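Local coordinates for protein adhesin (PDB 6GQ4) that probably acts as a surface-exposed adhesin of gonococci and, as in related MliC-type proteins, may inhibit lysozyme, at residues Val13-Gln18 with Val23-Gly28; Tyr37-Ile42 with Arg46-Ile51; Gly74-Asp77 with Lys83-Ile86. All blocks are in the same frame, centred on the assembly; numbering follows the deposited sequence. Where two conformers were deposited one is given.

Interaction 1 (Val13-Gln18 with Val23-Gly28); sequences VSYVCQ and VKVTYG. With NA (sodium ion), chain B.
The phenol oxygens of Y15 and Y27 meet beneath a beta hairpin, on the buried face of the antiparallel sheet of the ACP-like domain. Y27 OH donates to Y15 OH at 2.8 Å, and Y15 OH also binds the sodium ion, 2.6 Å away. The two side chains come from opposite directions. Y15 OH lies in the plane of the Y27 ring, at its edge, whereas Y27 OH approaches the Y15 ring obliquely. Hydrogen bond and metal bond together hold the Y15 hydroxyl; the carbonyl oxygens of Y81 and Q84 supply further sodium ligands.

Valines position the rings. V13 CG1 lies over one face of Y15, V25 CG1 over one face of Y27, and V25 CG2 comes within 3.6 Å of Y15 CE1. With CG anti to the carbonyl carbon (chi1 -58°), the Y15 ring runs back along its own strand to lie against V25, the partner of V13. Farther along, V23 CG1 touches C17 SG, one of the two sulfurs of the C17-C100 disulfide, at 4.0 Å.

The backbone fixes the register. V13 and V25 form a hydrogen-bonded pair, V13 N to V25 O being 2.8 Å. Y15 and V23 form the next such pair, but V23 N to Y15 O stretches to 3.3 Å, with the donor 35° out of the carbonyl plane. Between the pairs, K24 CA makes a CA-H...O contact with V13 O at 3.4 Å.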
ATOM      1  N   VAL A  13       0.764   3.197   7.865  1.00 13.40           N
ATOM      2  CA  VAL A  13       2.194   2.901   7.930  1.00 15.03           C
ATOM      3  C   VAL A  13       2.978   4.023   7.236  1.00 15.37           C
ATOM      4  O   VAL A  13       2.564   4.475   6.172  1.00 14.84           O
ATOM      5  CB  VAL A  13       2.564   1.525   7.338  1.00 14.74           C
ATOM      6  CG1 VAL A  13       4.029   1.222   7.504  1.00 16.79           C
ATOM      7  CG2 VAL A  13       1.774   0.384   7.935  1.00 13.94           C
ATOM      8  N   SER A  14       4.077   4.460   7.879  1.00 19.64           N
ATOM      9  CA  SER A  14       5.039   5.428   7.350  1.00 21.01           C
ATOM     10  C   SER A  14       6.216   4.672   6.713  1.00 23.14           C
ATOM     11  O   SER A  14       6.798   3.756   7.332  1.00 26.65           O
ATOM     12  CB  SER A  14       5.505   6.362   8.420  1.00 24.79           C
ATOM     13  OG  SER A  14       4.489   7.299   8.747  1.00 36.55           O
ATOM     14  N   TYR A  15       6.566   5.061   5.485  1.00 23.29           N
ATOM     15  CA  TYR A  15       7.690   4.399   4.791  1.00 23.67           C
ATOM     16  C   TYR A  15       8.814   5.378   4.422  1.00 23.99           C
ATOM     17  O   TYR A  15       8.571   6.561   4.202  1.00 24.46           O
ATOM     18  CB  TYR A  15       7.212   3.772   3.488  1.00 19.92           C
ATOM     19  CG  TYR A  15       6.118   2.776   3.662  1.00 16.16           C
ATOM     20  CD1 TYR A  15       4.793   3.155   3.701  1.00 16.23           C
ATOM     21  CD2 TYR A  15       6.433   1.445   3.726  1.00 16.58           C
ATOM     22  CE1 TYR A  15       3.781   2.217   3.864  1.00 13.79           C
ATOM     23  CE2 TYR A  15       5.441   0.504   3.895  1.00 14.31           C
ATOM     24  CZ  TYR A  15       4.114   0.884   3.954  1.00 12.94           C
ATOM     25  OH  TYR A  15       3.127  -0.095   4.130  1.00 13.63           O
ATOM     26  N   VAL A  16      10.028   4.827   4.317  1.00 27.39           N
ATOM     27  CA  VAL A  16      11.153   5.500   3.718  1.00 30.10           C
ATOM     28  C   VAL A  16      11.549   4.741   2.446  1.00 31.95           C
ATOM     29  O   VAL A  16      11.735   3.522   2.445  1.00 28.34           O
ATOM     30  CB  VAL A  16      12.310   5.674   4.723  1.00 41.57           C
ATOM     31  CG1 VAL A  16      11.842   6.539   5.882  1.00 40.61           C
ATOM     32  CG2 VAL A  16      12.874   4.349   5.239  1.00 41.18           C
ATOM     33  N   CYS A  17      11.644   5.507   1.360  1.00 30.42           N
ATOM     34  CA  CYS A  17      11.872   4.971   0.039  1.00 25.41           C
ATOM     35  C   CYS A  17      13.217   5.453  -0.472  1.00 27.80           C
ATOM     36  O   CYS A  17      13.886   6.267   0.194  1.00 32.59           O
ATOM     37  CB  CYS A  17      10.736   5.379  -0.883  1.00 24.20           C
ATOM     38  SG  CYS A  17       9.105   5.162  -0.130  1.00 26.35           S
ATOM     39  N   GLN A  18      13.592   4.981  -1.658  1.00 30.31           N
ATOM     40  CA  GLN A  18      14.798   5.446  -2.280  1.00 30.82           C
ATOM     41  C   GLN A  18      14.637   6.906  -2.707  1.00 32.67           C
ATOM     42  O   GLN A  18      13.527   7.435  -2.755  1.00 31.06           O
ATOM     43  CB  GLN A  18      15.133   4.584  -3.494  1.00 37.44           C
ATOM     44  CG  GLN A  18      15.486   3.155  -3.115  1.00 44.83           C
ATOM     45  CD  GLN A  18      15.952   2.391  -4.330  1.00 57.61           C
ATOM     46  OE1 GLN A  18      16.076   2.956  -5.426  1.00 68.24           O
ATOM     47  NE2 GLN A  18      16.236   1.106  -4.140  1.00 53.15           N
ATOM     48  N   VAL A  23       6.545   8.135   2.201  1.00 22.55           N
ATOM     49  CA  VAL A  23       5.113   8.116   1.909  1.00 22.34           C
ATOM     50  C   VAL A  23       4.403   7.478   3.104  1.00 24.03           C
ATOM     51  O   VAL A  23       4.992   6.609   3.741  1.00 21.58           O
ATOM     52  CB  VAL A  23       4.786   7.387   0.587  1.00 20.77           C
ATOM     53  CG1 VAL A  23       5.272   5.952   0.600  1.00 21.92           C
ATOM     54  CG2 VAL A  23       3.324   7.499   0.172  1.00 20.90           C
ATOM     55  N   LYS A  24       3.196   7.992   3.426  0.50 22.47           N
ATOM     56  CA  LYS A  24       2.307   7.338   4.446  0.50 19.30           C
ATOM     57  C   LYS A  24       1.105   6.750   3.718  0.50 21.06           C
ATOM     58  O   LYS A  24       0.427   7.422   2.925  0.50 26.63           O
ATOM     59  CB  LYS A  24       1.781   8.323   5.498  0.50 19.20           C
ATOM     60  CG  LYS A  24       2.882   8.945   6.327  0.50 21.13           C
ATOM     61  CD  LYS A  24       2.447   9.698   7.529  0.50 22.44           C
ATOM     62  CE  LYS A  24       3.609  10.532   8.001  0.50 25.24           C
ATOM     63  NZ  LYS A  24       3.529  11.925   7.498  0.50 31.12           N
ATOM     64  N   VAL A  25       0.832   5.465   4.073  1.00 16.57           N
ATOM     65  CA  VAL A  25      -0.208   4.678   3.415  1.00 14.05           C
ATOM     66  C   VAL A  25      -1.173   4.181   4.519  1.00 15.93           C
ATOM     67  O   VAL A  25      -0.687   3.669   5.533  1.00 17.00           O
ATOM     68  CB  VAL A  25       0.331   3.450   2.647  1.00 13.29           C
ATOM     69  CG1 VAL A  25      -0.808   2.684   1.982  1.00 13.80           C
ATOM     70  CG2 VAL A  25       1.378   3.823   1.635  1.00 15.12           C
ATOM     71  N   THR A  26      -2.454   4.442   4.290  1.00 15.79           N
ATOM     72  CA  THR A  26      -3.509   3.938   5.176  1.00 15.86           C
ATOM     73  C   THR A  26      -4.125   2.711   4.461  1.00 15.88           C
ATOM     74  O   THR A  26      -4.559   2.819   3.328  1.00 18.56           O
ATOM     75  CB  THR A  26      -4.567   5.004   5.460  1.00 16.46           C
ATOM     76  OG1 THR A  26      -3.879   6.128   6.072  1.00 19.37           O
ATOM     77  CG2 THR A  26      -5.685   4.460   6.306  1.00 16.49           C
ATOM     78  N   TYR A  27      -4.252   1.604   5.224  1.00 11.65           N
ATOM     79  CA  TYR A  27      -4.866   0.387   4.751  1.00 10.27           C
ATOM     80  C   TYR A  27      -6.193   0.153   5.468  1.00 10.09           C
ATOM     81  O   TYR A  27      -6.233   0.346   6.667  1.00 12.42           O
ATOM     82  CB  TYR A  27      -3.950  -0.800   4.995  1.00 10.61           C
ATOM     83  CG  TYR A  27      -2.632  -0.691   4.264  1.00 10.68           C
ATOM     84  CD1 TYR A  27      -2.498  -1.093   2.941  1.00 11.50           C
ATOM     85  CD2 TYR A  27      -1.496  -0.262   4.919  1.00 11.76           C
ATOM     86  CE1 TYR A  27      -1.276  -0.980   2.310  1.00 12.08           C
ATOM     87  CE2 TYR A  27      -0.264  -0.107   4.291  1.00 10.92           C
ATOM     88  CZ  TYR A  27      -0.157  -0.518   2.980  1.00 11.62           C
ATOM     89  OH  TYR A  27       1.035  -0.399   2.312  1.00 13.31           O
ATOM     90  N   GLY A  28      -7.217  -0.143   4.690  1.00 10.37           N
ATOM     91  CA  GLY A  28      -8.477  -0.643   5.229  1.00 11.30           C
ATOM     92  C   GLY A  28      -8.409  -2.158   5.435  1.00 11.51           C
ATOM     93  O   GLY A  28      -7.730  -2.899   4.721  1.00 13.49           O
TER
HETATM   94 NA    NA B 201       4.105  -2.325   5.100  1.00 27.23          NA
HETATM   95  O   HOH W   1       3.339  -2.747   3.709  0.50 32.52           O

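Interaction 2 (Tyr37-Ile42 with Arg46-Ile51); sequences YASAVI and RVQMPI
A38 and M49 pair across a beta hairpin whose second strand, 45-50, is an outermost strand of the sheet within this chain. The seam between the strands is tight: A38 with M49 and A40 with V47 are each joined by hydrogen bonds in both directions, V47 N to A40 O measuring 2.7 Å. The inner face carries A38, A40 and M49, with V47 at its margin. There the M49 chain, bent at chi3 (-78°), turns its CE across to the neighbouring strand, 4.3 Å from A38 CB. V47 CG2 crosses obliquely over I42 and reaches its CB at 3.9 Å. Y63 and L71 pack against both A38 and M49, so this face belongs to the protein interior.

The face of Y37, S39, V41, R46 and Q48 is more polar and open to solvent at V41, R46 and Q48, while S39 between them is buried. Q48 bends at chi2 and places NE2 over one face of the Y37 ring, toward its rim, 3.2 Å from Y37 CG. The two planes are 44° apart, so the amide is tilted and does not lie flat on the ring. R46, bent at chi2 and chi3, returns across the neighbouring strand, while V41 CG2 sits over one face of its guanidinium, 3.5 Å from NH1. That group is held at its edge: R46 NH2 donates to S39 OG at 2.9 Å, nearly straight at 169°, with the serine oxygen in the guanidinium plane.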
ATOM      1  N   TYR A  37      -8.183  -1.878   0.910  1.00 12.91           N
ATOM      2  CA  TYR A  37      -7.709  -0.742   0.084  1.00 11.34           C
ATOM      3  C   TYR A  37      -6.420  -0.246   0.673  1.00 11.52           C
ATOM      4  O   TYR A  37      -6.107  -0.533   1.819  1.00 12.77           O
ATOM      5  CB  TYR A  37      -8.749   0.357  -0.038  1.00 11.99           C
ATOM      6  CG  TYR A  37      -9.020   1.099   1.253  1.00 12.75           C
ATOM      7  CD1 TYR A  37      -8.136   2.094   1.675  1.00 13.98           C
ATOM      8  CD2 TYR A  37     -10.187   0.882   1.990  1.00 14.21           C
ATOM      9  CE1 TYR A  37      -8.389   2.838   2.821  1.00 12.93           C
ATOM     10  CE2 TYR A  37     -10.422   1.600   3.168  1.00 13.64           C
ATOM     11  CZ  TYR A  37      -9.523   2.577   3.576  1.00 14.01           C
ATOM     12  OH  TYR A  37      -9.716   3.323   4.732  1.00 15.62           O
ATOM     13  N   ALA A  38      -5.698   0.509  -0.176  1.00 11.47           N
ATOM     14  CA  ALA A  38      -4.540   1.356   0.242  1.00 10.60           C
ATOM     15  C   ALA A  38      -4.831   2.779  -0.194  1.00 11.34           C
ATOM     16  O   ALA A  38      -5.373   2.981  -1.286  1.00 14.38           O
ATOM     17  CB  ALA A  38      -3.239   0.848  -0.311  1.00 12.06           C
ATOM     18  N   SER A  39      -4.489   3.738   0.683  1.00 12.73           N
ATOM     19  CA  SER A  39      -4.728   5.144   0.375  1.00 13.49           C
ATOM     20  C   SER A  39      -3.480   5.936   0.759  1.00 16.71           C
ATOM     21  O   SER A  39      -2.900   5.742   1.820  1.00 17.13           O
ATOM     22  CB  SER A  39      -5.961   5.661   1.150  1.00 17.47           C
ATOM     23  OG  SER A  39      -6.145   7.037   0.922  1.00 21.69           O
ATOM     24  N   ALA A  40      -3.109   6.861  -0.138  1.00 15.49           N
ATOM     25  CA  ALA A  40      -1.934   7.725   0.075  1.00 16.90           C
ATOM     26  C   ALA A  40      -2.133   9.049  -0.660  1.00 19.93           C
ATOM     27  O   ALA A  40      -2.779   9.150  -1.692  1.00 25.26           O
ATOM     28  CB  ALA A  40      -0.696   7.025  -0.399  1.00 19.77           C
ATOM     29  N   VAL A  41      -1.520  10.091  -0.078  1.00 22.72           N
ATOM     30  CA  VAL A  41      -1.481  11.339  -0.698  1.00 27.58           C
ATOM     31  C   VAL A  41      -0.266  11.324  -1.646  1.00 29.56           C
ATOM     32  O   VAL A  41       0.879  10.955  -1.252  1.00 29.04           O
ATOM     33  CB  VAL A  41      -1.447  12.509   0.310  1.00 28.36           C
ATOM     34  CG1 VAL A  41      -1.436  13.830  -0.421  1.00 35.54           C
ATOM     35  CG2 VAL A  41      -2.632  12.456   1.256  1.00 31.17           C
ATOM     36  N   ILE A  42      -0.588  11.599  -2.920  1.00 26.73           N
ATOM     37  CA  ILE A  42       0.369  11.542  -3.963  1.00 30.02           C
ATOM     38  C   ILE A  42       0.238  12.876  -4.726  1.00 28.35           C
ATOM     39  O   ILE A  42      -0.820  13.210  -5.246  1.00 30.10           O
ATOM     40  CB  ILE A  42       0.149  10.304  -4.855  1.00 28.00           C
ATOM     41  CG1 ILE A  42       0.235   9.001  -4.045  1.00 29.28           C
ATOM     42  CG2 ILE A  42       1.113  10.308  -6.036  1.00 30.17           C
ATOM     43  CD1 ILE A  42       0.092   7.780  -4.864  1.00 32.09           C
ATOM     44  N   ARG A  46      -5.194  12.872  -2.207  1.00 30.99           N
ATOM     45  CA  ARG A  46      -5.354  11.544  -1.731  1.00 27.27           C
ATOM     46  C   ARG A  46      -5.758  10.636  -2.904  1.00 27.68           C
ATOM     47  O   ARG A  46      -6.624  10.944  -3.719  1.00 29.71           O
ATOM     48  CB  ARG A  46      -6.370  11.455  -0.584  1.00 34.55           C
ATOM     49  CG  ARG A  46      -6.441  10.077   0.053  1.00 37.49           C
ATOM     50  CD  ARG A  46      -6.679  10.138   1.548  1.00 44.97           C
ATOM     51  NE  ARG A  46      -5.530  10.649   2.311  1.00 51.92           N
ATOM     52  CZ  ARG A  46      -4.667   9.898   3.009  1.00 43.77           C
ATOM     53  NH1 ARG A  46      -3.862  10.508   3.880  1.00 42.35           N
ATOM     54  NH2 ARG A  46      -4.628   8.571   2.849  1.00 27.49           N
ATOM     55  N   VAL A  47      -5.083   9.503  -2.994  1.00 22.58           N
ATOM     56  CA  VAL A  47      -5.386   8.497  -4.018  1.00 20.65           C
ATOM     57  C   VAL A  47      -5.878   7.241  -3.302  1.00 17.85           C
ATOM     58  O   VAL A  47      -5.166   6.734  -2.487  1.00 19.59           O
ATOM     59  CB  VAL A  47      -4.141   8.185  -4.860  1.00 22.66           C
ATOM     60  CG1 VAL A  47      -4.455   7.140  -5.903  1.00 26.12           C
ATOM     61  CG2 VAL A  47      -3.605   9.459  -5.526  1.00 26.62           C
ATOM     62  N   GLN A  48      -7.063   6.749  -3.681  1.00 17.04           N
ATOM     63  CA  GLN A  48      -7.673   5.578  -3.047  1.00 19.48           C
ATOM     64  C   GLN A  48      -7.444   4.398  -3.972  1.00 16.26           C
ATOM     65  O   GLN A  48      -7.837   4.500  -5.166  1.00 20.59           O
ATOM     66  CB  GLN A  48      -9.174   5.817  -2.887  1.00 25.23           C
ATOM     67  CG  GLN A  48      -9.950   4.625  -2.384  1.00 30.34           C
ATOM     68  CD  GLN A  48      -9.776   4.429  -0.899  1.00 34.12           C
ATOM     69  OE1 GLN A  48      -9.035   5.147  -0.237  1.00 37.41           O
ATOM     70  NE2 GLN A  48     -10.489   3.455  -0.365  1.00 38.64           N
ATOM     71  N   MET A  49      -6.781   3.336  -3.491  1.00 12.26           N
ATOM     72  CA  MET A  49      -6.476   2.226  -4.397  1.00 12.90           C
ATOM     73  C   MET A  49      -7.122   0.946  -3.820  1.00 12.97           C
ATOM     74  O   MET A  49      -6.573   0.353  -2.905  1.00 11.89           O
ATOM     75  CB  MET A  49      -4.975   1.985  -4.545  1.00 13.49           C
ATOM     76  CG  MET A  49      -4.256   3.154  -5.245  1.00 15.06           C
ATOM     77  SD  MET A  49      -2.439   3.161  -4.977  1.00 17.25           S
ATOM     78  CE  MET A  49      -2.353   3.847  -3.320  1.00 17.95           C
ATOM     79  N   PRO A  50      -8.308   0.564  -4.292  1.00 14.34           N
ATOM     80  CA  PRO A  50      -8.942  -0.669  -3.758  1.00 12.47           C
ATOM     81  C   PRO A  50      -8.071  -1.895  -4.038  1.00 11.81           C
ATOM     82  O   PRO A  50      -7.319  -1.937  -5.050  1.00 13.70           O
ATOM     83  CB  PRO A  50     -10.245  -0.788  -4.555  1.00 15.36           C
ATOM     84  CG  PRO A  50     -10.481   0.635  -5.013  1.00 20.82           C
ATOM     85  CD  PRO A  50      -9.112   1.196  -5.346  1.00 19.43           C
ATOM     86  N   ILE A  51      -8.121  -2.894  -3.163  1.00 10.96           N
ATOM     87  CA  ILE A  51      -7.390  -4.114  -3.420  1.00 10.99           C
ATOM     88  C   ILE A  51      -7.847  -4.684  -4.776  1.00  9.78           C
ATOM     89  O   ILE A  51      -9.012  -4.628  -5.155  1.00 10.71           O
ATOM     90  CB  ILE A  51      -7.538  -5.143  -2.284  1.00 10.74           C
ATOM     91  CG1 ILE A  51      -6.491  -6.262  -2.424  1.00 10.91           C
ATOM     92  CG2 ILE A  51      -8.974  -5.708  -2.156  1.00 11.29           C
ATOM     93  CD1 ILE A  51      -6.392  -7.166  -1.216  1.00 10.88           C
TER

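Interaction 3 (Gly74-Asp77 with Lys83-Ile86); sequences GAMD and KQPI. With NA (sodium ion), chain B.
Q84 spans two parts of the irregular connection between strands 70-73 and 86-89, a contact within one loop in which a side-chain amide reaches the backbone at A75. Neither segment pairs as a strand here; the nearest CA atoms, of G74 and Q84, are still 6.3 Å apart. The chief bond is Q84 NE2 to A75 O, 2.7 Å long and almost straight at 171°. The donor lies in the carbonyl plane on a lone pair, and the acceptor lies in the amide plane, so both flat groups are used edge-on. The bend of the glutamine at chi2 (-74°) turns its amide to this carbonyl. Q84 has two conformers, and the bond rests on one of them.

Because G74 has no side chain, NE2 can approach the backbone there, 3.7 Å from G74 C. Deeper in, M76 and Q84 slide past each other in opposite directions, M76 SD lying 3.9 Å from Q84 CG; M76 also packs on Y27. A water accepts from A75 N at 3.1 Å; its approach to NE2 is too short and remains doubtful.

Q84 O binds the sodium ion at 2.6 Å, alongside Y15 OH and Y81 O. A75 O has a second partner in S80 OG. One residue thus joins the metal site through its backbone and the opposite limb of the same loop through its side chain, which probably helps keep the carbonyl directed at the ion.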
ATOM      1  N   GLY A  74       3.906  -7.713  -0.823  1.00 11.78           N
ATOM      2  CA  GLY A  74       3.734  -9.131  -0.500  1.00 12.34           C
ATOM      3  C   GLY A  74       2.354  -9.437   0.052  1.00 11.31           C
ATOM      4  O   GLY A  74       1.383  -8.734  -0.193  1.00  9.75           O
ATOM      5  N   ALA A  75       2.283 -10.515   0.822  1.00 12.85           N
ATOM      6  CA  ALA A  75       1.044 -10.937   1.445  1.00 13.06           C
ATOM      7  C   ALA A  75       0.689  -9.917   2.518  1.00 12.32           C
ATOM      8  O   ALA A  75       1.570  -9.441   3.295  1.00 17.52           O
ATOM      9  CB  ALA A  75       1.217 -12.324   2.023  1.00 16.46           C
ATOM     10  N   MET A  76      -0.582  -9.508   2.528  1.00 11.25           N
ATOM     11  CA  MET A  76      -1.003  -8.433   3.465  1.00 11.17           C
ATOM     12  C   MET A  76      -2.172  -8.890   4.308  1.00 11.26           C
ATOM     13  O   MET A  76      -3.229  -9.160   3.816  1.00 14.36           O
ATOM     14  CB  MET A  76      -1.416  -7.175   2.702  1.00 12.47           C
ATOM     15  CG  MET A  76      -0.264  -6.537   2.023  1.00 14.19           C
ATOM     16  SD  MET A  76       0.808  -5.648   3.187  1.00 13.81           S
ATOM     17  CE  MET A  76       0.054  -4.030   3.276  1.00 16.53           C
ATOM     18  N   ASP A  77      -1.950  -8.832   5.612  1.00 11.71           N
ATOM     19  CA  ASP A  77      -3.027  -9.026   6.589  1.00 12.30           C
ATOM     20  C   ASP A  77      -2.646  -8.310   7.872  1.00 13.94           C
ATOM     21  O   ASP A  77      -1.618  -7.661   7.969  1.00 13.65           O
ATOM     22  CB  ASP A  77      -3.309 -10.516   6.789  1.00 14.13           C
ATOM     23  CG  ASP A  77      -2.144 -11.304   7.346  1.00 19.52           C
ATOM     24  OD1 ASP A  77      -1.290 -10.741   8.080  1.00 21.41           O
ATOM     25  OD2 ASP A  77      -2.092 -12.479   7.011  1.00 33.07           O
ATOM     26  N   LYS A  83       5.304  -5.025   8.285  1.00 16.45           N
ATOM     27  CA  LYS A  83       6.627  -5.508   7.966  1.00 19.64           C
ATOM     28  C   LYS A  83       6.878  -5.516   6.461  1.00 17.23           C
ATOM     29  O   LYS A  83       8.018  -5.724   6.062  1.00 20.64           O
ATOM     30  CB  LYS A  83       6.788  -6.925   8.506  1.00 26.46           C
ATOM     31  CG  LYS A  83       6.873  -7.023  10.017  1.00 40.81           C
ATOM     32  CD  LYS A  83       7.261  -8.414  10.511  1.00 49.66           C
ATOM     33  CE  LYS A  83       6.198  -9.471  10.278  1.00 52.91           C
ATOM     34  NZ  LYS A  83       5.077  -9.320  11.231  1.00 58.09           N
ATOM     35  N   GLN A  84       5.852  -5.340   5.623  1.00 15.78           N
ATOM     36  CA  GLN A  84       6.045  -5.578   4.172  0.50 17.19           C
ATOM     37  C   GLN A  84       6.606  -4.312   3.511  1.00 16.99           C
ATOM     38  O   GLN A  84       6.102  -3.192   3.681  1.00 15.75           O
ATOM     39  CB  GLN A  84       4.759  -6.041   3.487  0.50 15.78           C
ATOM     40  CG  GLN A  84       4.220  -7.381   3.995  0.50 17.47           C
ATOM     41  CD  GLN A  84       5.010  -8.572   3.512  0.50 19.19           C
ATOM     42  OE1 GLN A  84       6.236  -8.528   3.403  0.50 23.99           O
ATOM     43  NE2 GLN A  84       4.309  -9.658   3.210  0.50 22.95           N
ATOM     44  N   PRO A  85       7.674  -4.448   2.704  1.00 17.11           N
ATOM     45  CA  PRO A  85       8.095  -3.333   1.874  1.00 17.43           C
ATOM     46  C   PRO A  85       7.068  -3.171   0.750  1.00 14.18           C
ATOM     47  O   PRO A  85       6.390  -4.159   0.389  1.00 14.85           O
ATOM     48  CB  PRO A  85       9.477  -3.724   1.367  1.00 23.20           C
ATOM     49  CG  PRO A  85       9.671  -5.157   1.697  1.00 24.34           C
ATOM     50  CD  PRO A  85       8.513  -5.636   2.528  1.00 21.20           C
ATOM     51  N   ILE A  86       6.960  -1.953   0.203  1.00 15.69           N
ATOM     52  CA  ILE A  86       6.021  -1.619  -0.891  1.00 16.23           C
ATOM     53  C   ILE A  86       6.752  -0.856  -2.016  1.00 15.71           C
ATOM     54  O   ILE A  86       7.851  -0.299  -1.839  1.00 18.24           O
ATOM     55  CB  ILE A  86       4.833  -0.798  -0.333  1.00 15.43           C
ATOM     56  CG1 ILE A  86       5.256   0.630   0.011  1.00 15.22           C
ATOM     57  CG2 ILE A  86       4.161  -1.494   0.870  1.00 13.13           C
ATOM     58  CD1 ILE A  86       4.093   1.547   0.192  1.00 15.24           C
TER
HETATM   59 NA    NA B 201       4.105  -2.325   5.100  1.00 27.23          NA
HETATM   60  O   HOH W   2       4.938 -11.684   1.882  1.00 34.00           O
HETATM   61  O   HOH W   1       3.339  -2.747   3.709  0.50 32.52           O

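From the N terminus, interaction 1 closes the turn between strands 9-16 and 22-29, interaction 2 the turn between 35-42 and 45-50, and interaction 3 the five-residue loop 78-82 within the connection between 70-73 and 86-89. The three follow in series; none encloses or crosses another. Strands 22-29 and 35-42 are sheet neighbours, and T26 O to S39 N at 2.8 Å, a probable hydrogen bond, joins the first two hairpins into one four-stranded half. Interaction 3 meets interaction 1 from the other half: I86 CG2 packs against Y27 OH at 3.6 Å, and both contacts supply ligands to the sodium ion. Interactions 2 and 3 do not touch, their centres lying about 15 Å apart.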